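Local coordinates for protein soluble lytic murein transglycosylase (Escherichia coli, PDB 1QSA) that cleaves the glycosidic bonds between N-acetylmuramic acid and N-acetylglucosamine in peptidoglycan, forming a 1,6-anhydro bond in the muramic acid residue, at residues S8-I13 and Y35-Y40; K126-W129 and S134-N137; D277-S282 and N305-R310; Q468-A473 and N543-S548. All coordinates share one frame; numbering follows the deposited sequence.

Interaction 1. Residues S8-I13 and Y35-Y40; sequences SRYAQI and YPLYPY. With ACT (acetate ion), chain O.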
loop_
_atom_site.group_PDB
_atom_site.type_symbol
_atom_site.label_atom_id
_atom_site.label_comp_id
_atom_site.label_asym_id
_atom_site.label_seq_id
_atom_site.Cartn_x
_atom_site.Cartn_y
_atom_site.Cartn_z
ATOM N N SER A 8 -12.012 -6.298 34.805
ATOM C CA SER A 8 -11.080 -7.148 35.553
ATOM C C SER A 8 -11.346 -8.625 35.244
ATOM O O SER A 8 -10.406 -9.378 34.977
ATOM C CB SER A 8 -11.202 -6.920 37.070
ATOM O OG SER A 8 -10.764 -5.622 37.450
ATOM N N ARG A 9 -12.617 -9.028 35.269
ATOM C CA ARG A 9 -12.973 -10.427 34.992
ATOM C C ARG A 9 -12.604 -10.813 33.560
ATOM O O ARG A 9 -12.185 -11.945 33.316
ATOM C CB ARG A 9 -14.454 -10.697 35.254
ATOM C CG ARG A 9 -14.853 -10.487 36.720
ATOM C CD ARG A 9 -16.120 -11.253 37.079
ATOM N NE ARG A 9 -17.266 -10.967 36.215
ATOM C CZ ARG A 9 -18.002 -9.863 36.284
ATOM N NH1 ARG A 9 -17.645 -8.875 37.100
ATOM N NH2 ARG A 9 -19.033 -9.707 35.473
ATOM N N TYR A 10 -12.679 -9.851 32.640
ATOM C CA TYR A 10 -12.336 -10.113 31.232
ATOM C C TYR A 10 -10.847 -10.431 31.107
ATOM O O TYR A 10 -10.462 -11.418 30.474
ATOM C CB TYR A 10 -12.702 -8.908 30.348
ATOM C CG TYR A 10 -12.547 -9.176 28.869
ATOM C CD1 TYR A 10 -13.430 -10.020 28.200
ATOM C CD2 TYR A 10 -11.515 -8.584 28.141
ATOM C CE1 TYR A 10 -13.289 -10.275 26.835
ATOM C CE2 TYR A 10 -11.367 -8.832 26.768
ATOM C CZ TYR A 10 -12.257 -9.678 26.132
ATOM O OH TYR A 10 -12.112 -9.938 24.782
ATOM N N ALA A 11 -10.001 -9.589 31.691
ATOM C CA ALA A 11 -8.557 -9.825 31.648
ATOM C C ALA A 11 -8.228 -11.154 32.345
ATOM O O ALA A 11 -7.399 -11.935 31.862
ATOM C CB ALA A 11 -7.815 -8.674 32.322
ATOM N N GLN A 12 -8.928 -11.441 33.434
ATOM C CA GLN A 12 -8.684 -12.664 34.194
ATOM C C GLN A 12 -9.101 -13.933 33.462
ATOM O O GLN A 12 -8.379 -14.946 33.509
ATOM C CB GLN A 12 -9.313 -12.543 35.591
ATOM C CG GLN A 12 -8.575 -11.492 36.446
ATOM C CD GLN A 12 -9.444 -10.828 37.511
ATOM O OE1 GLN A 12 -10.648 -11.084 37.611
ATOM N NE2 GLN A 12 -8.828 -9.948 38.307
ATOM N N ILE A 13 -10.226 -13.892 32.753
ATOM C CA ILE A 13 -10.667 -15.080 32.029
ATOM C C ILE A 13 -9.714 -15.377 30.863
ATOM O O ILE A 13 -9.447 -16.532 30.561
ATOM C CB ILE A 13 -12.151 -14.990 31.577
ATOM C CG1 ILE A 13 -12.693 -16.389 31.270
ATOM C CG2 ILE A 13 -12.310 -14.082 30.357
ATOM C CD1 ILE A 13 -14.183 -16.401 30.934
ATOM N N TYR A 35 -20.827 -7.954 29.335
ATOM C CA TYR A 35 -19.646 -7.171 28.955
ATOM C C TYR A 35 -19.624 -7.023 27.420
ATOM O O TYR A 35 -19.878 -7.999 26.710
ATOM C CB TYR A 35 -18.385 -7.882 29.438
ATOM C CG TYR A 35 -17.118 -7.096 29.183
ATOM C CD1 TYR A 35 -16.944 -5.815 29.734
ATOM C CD2 TYR A 35 -16.096 -7.616 28.387
ATOM C CE1 TYR A 35 -15.784 -5.075 29.492
ATOM C CE2 TYR A 35 -14.933 -6.891 28.137
ATOM C CZ TYR A 35 -14.777 -5.622 28.683
ATOM O OH TYR A 35 -13.638 -4.925 28.393
ATOM N N PRO A 36 -19.336 -5.810 26.890
ATOM C CA PRO A 36 -19.318 -5.621 25.429
ATOM C C PRO A 36 -18.507 -6.621 24.628
ATOM O O PRO A 36 -18.908 -6.963 23.512
ATOM C CB PRO A 36 -18.788 -4.195 25.256
ATOM C CG PRO A 36 -19.354 -3.487 26.485
ATOM C CD PRO A 36 -19.165 -4.522 27.595
ATOM N N LEU A 37 -17.391 -7.086 25.182
ATOM C CA LEU A 37 -16.563 -8.040 24.446
ATOM C C LEU A 37 -16.926 -9.525 24.618
ATOM O O LEU A 37 -16.218 -10.398 24.108
ATOM C CB LEU A 37 -15.071 -7.794 24.699
ATOM C CG LEU A 37 -14.580 -6.360 24.424
ATOM C CD1 LEU A 37 -13.062 -6.305 24.557
ATOM C CD2 LEU A 37 -14.985 -5.875 23.037
ATOM N N TYR A 38 -18.056 -9.818 25.258
ATOM C CA TYR A 38 -18.482 -11.213 25.420
ATOM C C TYR A 38 -18.535 -11.959 24.065
ATOM O O TYR A 38 -18.110 -13.105 23.987
ATOM C CB TYR A 38 -19.826 -11.290 26.150
ATOM C CG TYR A 38 -20.273 -12.705 26.399
ATOM C CD1 TYR A 38 -19.673 -13.488 27.392
ATOM C CD2 TYR A 38 -21.265 -13.273 25.614
ATOM C CE1 TYR A 38 -20.062 -14.822 27.589
ATOM C CE2 TYR A 38 -21.662 -14.596 25.797
ATOM C CZ TYR A 38 -21.058 -15.360 26.778
ATOM O OH TYR A 38 -21.456 -16.672 26.918
ATOM N N PRO A 39 -19.003 -11.308 22.972
ATOM C CA PRO A 39 -19.041 -12.025 21.681
ATOM C C PRO A 39 -17.659 -12.537 21.252
ATOM O O PRO A 39 -17.564 -13.554 20.560
ATOM C CB PRO A 39 -19.580 -10.967 20.713
ATOM C CG PRO A 39 -20.498 -10.160 21.578
ATOM C CD PRO A 39 -19.681 -10.002 22.858
ATOM N N TYR A 40 -16.591 -11.828 21.626
ATOM C CA TYR A 40 -15.234 -12.284 21.303
ATOM C C TYR A 40 -14.897 -13.566 22.070
ATOM O O TYR A 40 -14.178 -14.431 21.561
ATOM C CB TYR A 40 -14.198 -11.192 21.565
ATOM C CG TYR A 40 -14.196 -10.107 20.517
ATOM C CD1 TYR A 40 -13.402 -10.219 19.370
ATOM C CD2 TYR A 40 -14.975 -8.957 20.670
ATOM C CE1 TYR A 40 -13.385 -9.219 18.403
ATOM C CE2 TYR A 40 -14.959 -7.937 19.697
ATOM C CZ TYR A 40 -14.162 -8.086 18.567
ATOM O OH TYR A 40 -14.151 -7.120 17.591
HETATM C C ACT O . -9.614 -9.506 22.552
HETATM O O ACT O . -8.542 -9.794 21.986
HETATM O OXT ACT O . -9.728 -9.479 23.793
HETATM C CH3 ACT O . -10.823 -9.146 21.702
#
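Tyr10, Tyr35, Leu37 and Tyr40 form a small, largely aromatic pocket near the N-terminus of the alpha-superhelix, where helix 3-18 faces the turn that leads into helix 38-48. Tyr35 brings the rim of its ring over one face of Tyr10, with Tyr35 CE2 3.4 Å from Tyr10 CG. The planes are inclined at 43°, an oblique pairing. The Tyr10 ring reaches across because CG lies anti to the backbone N (chi1 -172°), which throws it off the helix toward the turn. Farther out, Leu37 CB lies 3.7 Å from Tyr10 CZ and Leu37 CD1 3.8 Å from Tyr10 CE2. At the phenol end the acetate comes in at the ring edge, and Tyr10 OH donates to acetate OXT over 2.6 Å. The acetate methyl sits over a face of Tyr40, its CH3 3.6 Å from Tyr40 CD1. Lys14 also binds the acetate, and Tyr10 OH has a glycerol partner as well. Tyr35 OH bonds to Glu390 and Trp394, and Tyr40 OH to Glu403, tying this N-terminal region to residues 383-408, far along the chain, which close the ring. The pocket thus combines apolar walls with phenol and ammonium donors, a chemistry suited to a small carboxylate, although this acetate probably came from the crystallisation liquor.

Interaction 2. Residues K126-W129 and S134-N137; sequences KELW and SQPN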
loop_
_atom_site.group_PDB
_atom_site.type_symbol
_atom_site.label_atom_id
_atom_site.label_comp_id
_atom_site.label_asym_id
_atom_site.label_seq_id
_atom_site.Cartn_x
_atom_site.Cartn_y
_atom_site.Cartn_z
ATOM N N LYS A 126 -14.511 -20.603 -13.661
ATOM C CA LYS A 126 -13.940 -19.731 -14.691
ATOM C C LYS A 126 -13.555 -18.359 -14.135
ATOM O O LYS A 126 -12.492 -17.825 -14.457
ATOM C CB LYS A 126 -14.912 -19.580 -15.869
ATOM C CG LYS A 126 -14.308 -18.816 -17.034
ATOM C CD LYS A 126 -15.285 -18.710 -18.194
ATOM C CE LYS A 126 -14.645 -17.957 -19.356
ATOM N NZ LYS A 126 -15.594 -17.762 -20.486
ATOM N N GLU A 127 -14.406 -17.810 -13.278
ATOM C CA GLU A 127 -14.147 -16.514 -12.667
ATOM C C GLU A 127 -12.909 -16.571 -11.753
ATOM O O GLU A 127 -12.107 -15.641 -11.721
ATOM C CB GLU A 127 -15.374 -16.062 -11.879
ATOM C CG GLU A 127 -15.272 -14.653 -11.323
ATOM C CD GLU A 127 -16.576 -14.173 -10.708
ATOM O OE1 GLU A 127 -17.659 -14.541 -11.224
ATOM O OE2 GLU A 127 -16.516 -13.426 -9.707
ATOM N N LEU A 128 -12.767 -17.672 -11.023
ATOM C CA LEU A 128 -11.640 -17.876 -10.113
ATOM C C LEU A 128 -10.344 -18.179 -10.884
ATOM O O LEU A 128 -9.237 -17.919 -10.407
ATOM C CB LEU A 128 -11.963 -19.033 -9.147
ATOM C CG LEU A 128 -13.016 -18.756 -8.059
ATOM C CD1 LEU A 128 -13.552 -20.061 -7.454
ATOM C CD2 LEU A 128 -12.418 -17.851 -6.982
ATOM N N TRP A 129 -10.503 -18.740 -12.076
ATOM C CA TRP A 129 -9.387 -19.127 -12.922
ATOM C C TRP A 129 -8.711 -17.968 -13.637
ATOM O O TRP A 129 -7.491 -17.944 -13.766
ATOM C CB TRP A 129 -9.896 -20.125 -13.971
ATOM C CG TRP A 129 -8.899 -20.553 -15.014
ATOM C CD1 TRP A 129 -8.781 -20.072 -16.300
ATOM C CD2 TRP A 129 -7.938 -21.608 -14.892
ATOM N NE1 TRP A 129 -7.811 -20.772 -16.975
ATOM C CE2 TRP A 129 -7.275 -21.719 -16.140
ATOM C CE3 TRP A 129 -7.572 -22.476 -13.850
ATOM C CZ2 TRP A 129 -6.268 -22.660 -16.373
ATOM C CZ3 TRP A 129 -6.568 -23.415 -14.079
ATOM C CH2 TRP A 129 -5.926 -23.496 -15.337
ATOM N N SER A 134 -1.598 -16.735 -8.106
ATOM C CA SER A 134 -1.735 -18.114 -7.657
ATOM C C SER A 134 -2.899 -18.099 -6.672
ATOM O O SER A 134 -2.916 -17.296 -5.734
ATOM C CB SER A 134 -0.468 -18.591 -6.952
ATOM O OG SER A 134 0.569 -18.803 -7.899
ATOM N N GLN A 135 -3.887 -18.946 -6.932
ATOM C CA GLN A 135 -5.096 -19.048 -6.108
ATOM C C GLN A 135 -4.948 -20.083 -4.979
ATOM O O GLN A 135 -3.988 -20.851 -4.959
ATOM C CB GLN A 135 -6.287 -19.393 -7.019
ATOM C CG GLN A 135 -6.655 -18.291 -8.002
ATOM C CD GLN A 135 -7.372 -17.120 -7.332
ATOM O OE1 GLN A 135 -6.897 -16.562 -6.337
ATOM N NE2 GLN A 135 -8.537 -16.769 -7.857
ATOM N N PRO A 136 -5.892 -20.103 -4.013
ATOM C CA PRO A 136 -5.797 -21.072 -2.912
ATOM C C PRO A 136 -5.685 -22.522 -3.393
ATOM O O PRO A 136 -6.234 -22.888 -4.437
ATOM C CB PRO A 136 -7.103 -20.848 -2.128
ATOM C CG PRO A 136 -7.371 -19.384 -2.325
ATOM C CD PRO A 136 -7.026 -19.182 -3.811
ATOM N N ASN A 137 -4.985 -23.339 -2.607
ATOM C CA ASN A 137 -4.811 -24.758 -2.918
ATOM C C ASN A 137 -6.192 -25.410 -3.045
ATOM O O ASN A 137 -6.364 -26.352 -3.818
ATOM C CB ASN A 137 -3.969 -25.440 -1.826
ATOM C CG ASN A 137 -3.770 -26.929 -2.073
ATOM O OD1 ASN A 137 -4.138 -27.743 -1.242
ATOM N ND2 ASN A 137 -3.183 -27.286 -3.213
#
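Ser134, just before the Gln135 that reaches back to Leu128, is hydrogen-bonded through OG to Asn169 ND2. Gln135 then carries the whole contact between the two segments. Its CG stands anti to the carbonyl carbon (chi1 -66°), and a bend at chi2 (-75°) folds the side chain so that the carboxamide lies beside the last turn of helix 118-129. Gln135 NE2 donates to Leu128 O over 2.9 Å, with a nearly straight N-H...O angle of 166°. The donor lies in the carbonyl plane on a lone pair of the oxygen, and the oxygen in turn lies close to the plane of the amide, so both flat groups are well oriented for the bond. Gln135 CG, 3.5 Å from Leu128 O, packs alongside the same oxygen. The Leu128 side chain crosses that of Gln135 at about a right angle and meets it more loosely, with Leu128 CD2 4.1 Å from Gln135 NE2; it also packs on Thr102 and Gln105 and on Cys139, Leu142 and Phe143. Pro136 continues the loop against Thr102. Asn137 makes a weak hydrogen bond through ND2 to Asp140 OD2. Because Leu128 O lies near the end of its helix, the glutamine amide supplies a donor from the connecting loop. The arrangement is that of two consecutive helices of the alpha-superhelix, 118-129 and 138-148, whose eight-residue connection folds back on the end of the first, next to the Cys106-Cys139 disulfide that links helix 102-114 to helix 138-148.

Interaction 3. Residues D277-S282 and N305-R310; sequences DAIMRS and NTWLAR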
loop_
_atom_site.group_PDB
_atom_site.type_symbol
_atom_site.label_atom_id
_atom_site.label_comp_id
_atom_site.label_asym_id
_atom_site.label_seq_id
_atom_site.Cartn_x
_atom_site.Cartn_y
_atom_site.Cartn_z
ATOM N N ASP A 277 14.917 9.795 -28.701
ATOM C CA ASP A 277 14.167 9.662 -29.944
ATOM C C ASP A 277 12.969 8.752 -29.641
ATOM O O ASP A 277 11.848 9.037 -30.054
ATOM C CB ASP A 277 15.037 9.048 -31.050
ATOM C CG ASP A 277 14.230 8.680 -32.297
ATOM O OD1 ASP A 277 13.969 9.574 -33.137
ATOM O OD2 ASP A 277 13.848 7.494 -32.434
ATOM N N ALA A 278 13.212 7.683 -28.885
ATOM C CA ALA A 278 12.146 6.750 -28.509
ATOM C C ALA A 278 11.061 7.460 -27.699
ATOM O O ALA A 278 9.869 7.317 -27.990
ATOM C CB ALA A 278 12.713 5.575 -27.721
ATOM N N ILE A 279 11.468 8.279 -26.728
ATOM C CA ILE A 279 10.490 8.991 -25.905
ATOM C C ILE A 279 9.708 10.026 -26.714
ATOM O O ILE A 279 8.523 10.238 -26.461
ATOM C CB ILE A 279 11.129 9.616 -24.644
ATOM C CG1 ILE A 279 11.811 8.522 -23.815
ATOM C CG2 ILE A 279 10.046 10.252 -23.767
ATOM C CD1 ILE A 279 12.640 9.044 -22.675
ATOM N N MET A 280 10.357 10.641 -27.703
ATOM C CA MET A 280 9.696 11.627 -28.565
ATOM C C MET A 280 8.555 10.980 -29.358
ATOM O O MET A 280 7.561 11.633 -29.672
ATOM C CB MET A 280 10.698 12.261 -29.544
ATOM C CG MET A 280 11.612 13.316 -28.929
ATOM S SD MET A 280 10.693 14.755 -28.333
ATOM C CE MET A 280 10.306 15.590 -29.885
ATOM N N ARG A 281 8.703 9.688 -29.648
ATOM C CA ARG A 281 7.704 8.926 -30.392
ATOM C C ARG A 281 6.735 8.160 -29.486
ATOM O O ARG A 281 5.859 7.439 -29.969
ATOM C CB ARG A 281 8.405 7.935 -31.322
ATOM C CG ARG A 281 9.233 8.589 -32.401
ATOM C CD ARG A 281 9.471 7.629 -33.558
ATOM N NE ARG A 281 10.761 6.949 -33.480
ATOM C CZ ARG A 281 11.169 6.031 -34.352
ATOM N NH1 ARG A 281 10.383 5.659 -35.357
ATOM N NH2 ARG A 281 12.360 5.468 -34.209
ATOM N N SER A 282 6.887 8.327 -28.178
ATOM C CA SER A 282 6.051 7.627 -27.209
ATOM C C SER A 282 4.709 8.274 -26.894
ATOM O O SER A 282 4.527 9.484 -27.040
ATOM C CB SER A 282 6.826 7.420 -25.905
ATOM O OG SER A 282 6.064 6.669 -24.973
ATOM N N ASN A 305 12.115 22.448 -20.377
ATOM C CA ASN A 305 11.190 23.130 -21.284
ATOM C C ASN A 305 10.705 22.158 -22.362
ATOM O O ASN A 305 9.506 22.011 -22.579
ATOM C CB ASN A 305 11.868 24.344 -21.934
ATOM C CG ASN A 305 10.912 25.135 -22.828
ATOM O OD1 ASN A 305 11.063 25.168 -24.052
ATOM N ND2 ASN A 305 9.921 25.765 -22.214
ATOM N N THR A 306 11.643 21.445 -22.980
ATOM C CA THR A 306 11.322 20.489 -24.033
ATOM C C THR A 306 10.388 19.363 -23.590
ATOM O O THR A 306 9.353 19.110 -24.210
ATOM C CB THR A 306 12.601 19.839 -24.592
ATOM O OG1 THR A 306 13.410 20.845 -25.211
ATOM C CG2 THR A 306 12.264 18.737 -25.617
ATOM N N TRP A 307 10.764 18.690 -22.508
ATOM C CA TRP A 307 9.992 17.562 -22.008
ATOM C C TRP A 307 8.658 17.884 -21.319
ATOM O O TRP A 307 7.700 17.129 -21.453
ATOM C CB TRP A 307 10.906 16.652 -21.181
ATOM C CG TRP A 307 11.997 16.058 -22.045
ATOM C CD1 TRP A 307 13.321 16.387 -22.029
ATOM C CD2 TRP A 307 11.835 15.091 -23.098
ATOM N NE1 TRP A 307 13.995 15.692 -23.010
ATOM C CE2 TRP A 307 13.108 14.890 -23.680
ATOM C CE3 TRP A 307 10.737 14.377 -23.608
ATOM C CZ2 TRP A 307 13.315 14.005 -24.744
ATOM C CZ3 TRP A 307 10.942 13.496 -24.664
ATOM C CH2 TRP A 307 12.223 13.318 -25.221
ATOM N N LEU A 308 8.576 19.012 -20.616
ATOM C CA LEU A 308 7.312 19.393 -19.976
ATOM C C LEU A 308 6.264 19.620 -21.067
ATOM O O LEU A 308 5.084 19.303 -20.893
ATOM C CB LEU A 308 7.469 20.684 -19.180
ATOM C CG LEU A 308 7.220 20.759 -17.667
ATOM C CD1 LEU A 308 6.228 21.863 -17.395
ATOM C CD2 LEU A 308 6.759 19.439 -17.057
ATOM N N ALA A 309 6.710 20.162 -22.201
ATOM C CA ALA A 309 5.819 20.430 -23.325
ATOM C C ALA A 309 5.344 19.157 -24.028
ATOM O O ALA A 309 4.318 19.178 -24.715
ATOM C CB ALA A 309 6.507 21.378 -24.331
ATOM N N ARG A 310 6.084 18.055 -23.875
ATOM C CA ARG A 310 5.706 16.783 -24.502
ATOM C C ARG A 310 4.624 16.034 -23.717
ATOM O O ARG A 310 4.051 15.061 -24.211
ATOM C CB ARG A 310 6.921 15.858 -24.679
ATOM C CG ARG A 310 8.051 16.436 -25.515
ATOM C CD ARG A 310 7.619 16.665 -26.940
ATOM N NE ARG A 310 7.298 15.417 -27.632
ATOM C CZ ARG A 310 6.937 15.353 -28.911
ATOM N NH1 ARG A 310 6.849 16.465 -29.631
ATOM N NH2 ARG A 310 6.660 14.183 -29.472
HETATM O O HOH W 1 7.043 12.618 -26.607
#
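Ile279 O and Arg310 NE share a bridging water, water 1, which donates to Ile279 O at 2.8 Å and accepts from Arg310 NE at 3.0 Å. The water lies at the edge of the guanidinium, in its plane. Beside it Arg310 NH2 points to Met280 O over 2.7 Å, but the N-H...O angle of 122° makes this a weak bond. Two carbonyls from the last turn of helix 269-280 thus face one arginine, whose positive charge probably suits the negative end of the helix dipole. Met280 covers the flat group: its CE lies over the centre of one guanidinium face, 3.5 Å from Arg310 CZ. Bends at chi2 and chi3 curl the thioether between arginine and indole. The contact joins helices 269-280 and 301-310 of the alpha-superhelix, which are separated in sequence by helix 285-298, whose Arg291 and Val292 also touch Trp307. Met280 SD makes an oblique Met-aromatic contact, 4.4 Å from the centroid of the six-membered ring of Trp307. An alanine at Met280 would lack the thioether and is likely to open a gap beside Trp307, leaving the Arg310 guanidinium freer to turn. Ile279 CG2 touches the six-membered ring obliquely, 3.5 Å from Trp307 CZ3. Just past the helix end, Arg281 NH2 turns back to form a salt bridge with the syn lone pair of Asp277 OD2, 3.1 Å away and 20° out of the guanidinium plane.

Interaction 4. Residues Q468-A473 and N543-S548; sequences QSYAMA and NNRIFS. With SO4 (sulfate ion), chain L.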
loop_
_atom_site.group_PDB
_atom_site.type_symbol
_atom_site.label_atom_id
_atom_site.label_comp_id
_atom_site.label_asym_id
_atom_site.label_seq_id
_atom_site.Cartn_x
_atom_site.Cartn_y
_atom_site.Cartn_z
ATOM N N GLN A 468 10.430 18.034 17.309
ATOM C CA GLN A 468 9.334 17.163 17.761
ATOM C C GLN A 468 8.293 16.999 16.642
ATOM O O GLN A 468 7.844 15.890 16.365
ATOM C CB GLN A 468 8.653 17.739 18.998
ATOM C CG GLN A 468 7.606 16.785 19.585
ATOM C CD GLN A 468 6.777 17.430 20.675
ATOM O OE1 GLN A 468 7.266 18.290 21.406
ATOM N NE2 GLN A 468 5.518 17.021 20.790
ATOM N N SER A 469 7.934 18.102 15.989
ATOM C CA SER A 469 6.956 18.094 14.901
ATOM C C SER A 469 7.377 17.150 13.774
ATOM O O SER A 469 6.546 16.446 13.195
ATOM C CB SER A 469 6.770 19.520 14.354
ATOM O OG SER A 469 7.967 19.998 13.741
ATOM N N TYR A 470 8.674 17.125 13.498
ATOM C CA TYR A 470 9.221 16.290 12.444
ATOM C C TYR A 470 9.096 14.801 12.782
ATOM O O TYR A 470 8.697 14.006 11.923
ATOM C CB TYR A 470 10.670 16.688 12.158
ATOM C CG TYR A 470 11.317 15.838 11.104
ATOM C CD1 TYR A 470 10.714 15.668 9.848
ATOM C CD2 TYR A 470 12.506 15.151 11.370
ATOM C CE1 TYR A 470 11.280 14.824 8.882
ATOM C CE2 TYR A 470 13.078 14.313 10.416
ATOM C CZ TYR A 470 12.461 14.153 9.180
ATOM O OH TYR A 470 13.019 13.294 8.254
ATOM N N ALA A 471 9.457 14.422 14.012
ATOM C CA ALA A 471 9.328 13.019 14.447
ATOM C C ALA A 471 7.859 12.590 14.356
ATOM O O ALA A 471 7.541 11.480 13.917
ATOM C CB ALA A 471 9.834 12.848 15.865
ATOM N N MET A 472 6.960 13.492 14.738
ATOM C CA MET A 472 5.531 13.225 14.661
ATOM C C MET A 472 5.045 13.056 13.221
ATOM O O MET A 472 4.233 12.172 12.951
ATOM C CB MET A 472 4.746 14.307 15.406
ATOM C CG MET A 472 4.985 14.211 16.905
ATOM S SD MET A 472 4.246 15.525 17.877
ATOM C CE MET A 472 2.537 14.945 18.019
ATOM N N ALA A 473 5.569 13.866 12.300
ATOM C CA ALA A 473 5.209 13.771 10.881
ATOM C C ALA A 473 5.615 12.399 10.342
ATOM O O ALA A 473 4.875 11.785 9.574
ATOM C CB ALA A 473 5.910 14.867 10.072
ATOM N N ASN A 543 21.307 17.834 9.028
ATOM C CA ASN A 543 20.072 18.380 9.585
ATOM C C ASN A 543 19.111 18.877 8.506
ATOM O O ASN A 543 18.427 19.889 8.675
ATOM C CB ASN A 543 20.395 19.506 10.585
ATOM C CG ASN A 543 21.040 18.993 11.873
ATOM O OD1 ASN A 543 21.522 17.858 11.943
ATOM N ND2 ASN A 543 21.060 19.843 12.897
ATOM N N ASN A 544 18.998 18.091 7.442
ATOM C CA ASN A 544 18.122 18.421 6.319
ATOM C C ASN A 544 17.012 17.369 6.253
ATOM O O ASN A 544 17.292 16.190 6.077
ATOM C CB ASN A 544 18.964 18.436 5.037
ATOM C CG ASN A 544 18.151 18.776 3.810
ATOM O OD1 ASN A 544 17.229 18.040 3.446
ATOM N ND2 ASN A 544 18.503 19.881 3.144
ATOM N N ARG A 545 15.765 17.808 6.405
ATOM C CA ARG A 545 14.618 16.903 6.429
ATOM C C ARG A 545 14.320 16.194 5.115
ATOM O O ARG A 545 13.698 15.133 5.109
ATOM C CB ARG A 545 13.380 17.611 6.979
ATOM C CG ARG A 545 13.542 18.025 8.455
ATOM C CD ARG A 545 12.387 18.933 8.880
ATOM N NE ARG A 545 12.267 20.013 7.901
ATOM C CZ ARG A 545 11.145 20.346 7.269
ATOM N NH1 ARG A 545 9.986 19.772 7.584
ATOM N NH2 ARG A 545 11.176 21.312 6.350
ATOM N N ILE A 546 14.765 16.760 3.998
ATOM C CA ILE A 546 14.540 16.078 2.726
ATOM C C ILE A 546 15.408 14.818 2.732
ATOM O O ILE A 546 14.926 13.718 2.451
ATOM C CB ILE A 546 14.913 16.989 1.515
ATOM C CG1 ILE A 546 13.910 18.148 1.420
ATOM C CG2 ILE A 546 14.943 16.173 0.212
ATOM C CD1 ILE A 546 14.288 19.218 0.383
ATOM N N PHE A 547 16.683 14.992 3.087
ATOM C CA PHE A 547 17.622 13.868 3.135
ATOM C C PHE A 547 17.281 12.842 4.211
ATOM O O PHE A 547 17.290 11.640 3.941
ATOM C CB PHE A 547 19.063 14.357 3.348
ATOM C CG PHE A 547 19.546 15.340 2.307
ATOM C CD1 PHE A 547 19.019 15.334 1.027
ATOM C CD2 PHE A 547 20.534 16.280 2.628
ATOM C CE1 PHE A 547 19.460 16.245 0.070
ATOM C CE2 PHE A 547 20.984 17.199 1.679
ATOM C CZ PHE A 547 20.447 17.179 0.397
ATOM N N SER A 548 16.938 13.296 5.418
ATOM C CA SER A 548 16.628 12.347 6.481
ATOM C C SER A 548 15.352 11.564 6.211
ATOM O O SER A 548 15.274 10.383 6.534
ATOM C CB SER A 548 16.561 13.025 7.857
ATOM O OG SER A 548 15.634 14.087 7.850
HETATM S S SO4 L . 11.643 21.335 18.959
HETATM O O1 SO4 L . 11.361 19.896 19.092
HETATM O O2 SO4 L . 10.694 21.948 18.014
HETATM O O3 SO4 L . 11.505 21.990 20.272
HETATM O O4 SO4 L . 13.015 21.533 18.455
#
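Tyr470 and Ser548 make the polar link between the two helices: Tyr470 OH and Ser548 OG are hydrogen-bonded at 2.8 Å, and either may be the donor. The phenol oxygen also bonds to Ser549 OG, so two neighbouring serines hold the buried hydroxyl. The CH-pi contact is made by Arg545, whose CG sits over the centre of one face of Tyr470, 3.8 Å from the ring centroid and only 7° off its normal. Arg545 CD lies 3.8 Å from Tyr470 CD1. A bend at chi3 (-51°) then turns the guanidinium steeply against the ring, at 79°, toward its salt bridges with Asp595 and Glu613. Both helices belong to the lysozyme-like Slt-type domain; the Tyr470 side chain lies about 9 Å from that of Glu478, the predicted active-site residue on the same helix 468-479. A phenylalanine in place of Tyr470 would lack the hydroxyl and would probably leave Ser548 and Ser549 without their shared partner. Bonds at the helix starts form the third group. Asn544, the N-cap of helix 545-554, accepts through OD1 from Phe547 N at 3.1 Å and, weakly, from Ile546 N at 2.8 Å. At the start of helix 468-479 a sulfate, probably from the crystallisation liquor, is bound by the backbone N-H of Gln468: Gln468 N donates to sulfate O1 over 2.7 Å.

In the fold
The four contacts hold different pairs of elements and nowhere touch one another. Interactions 1 and 4 are buried, each centred on a tyrosine projecting from a helix, but interaction 1 is mostly aromatic packing in the N-terminal part of the superhelix, whereas interaction 4 pairs hydroxyls and an arginine stem inside the catalytic domain. Interactions 2 and 3 are only partly buried and both use carbonyls at helix ends: a straight glutamine bond in one, a weak arginine bond and a water in the other. Interaction 2 spans a short loop, interaction 3 an intervening helix. Interactions 1 and 3, about 64 Å apart between centres, lie on opposite sides of the chain's centre.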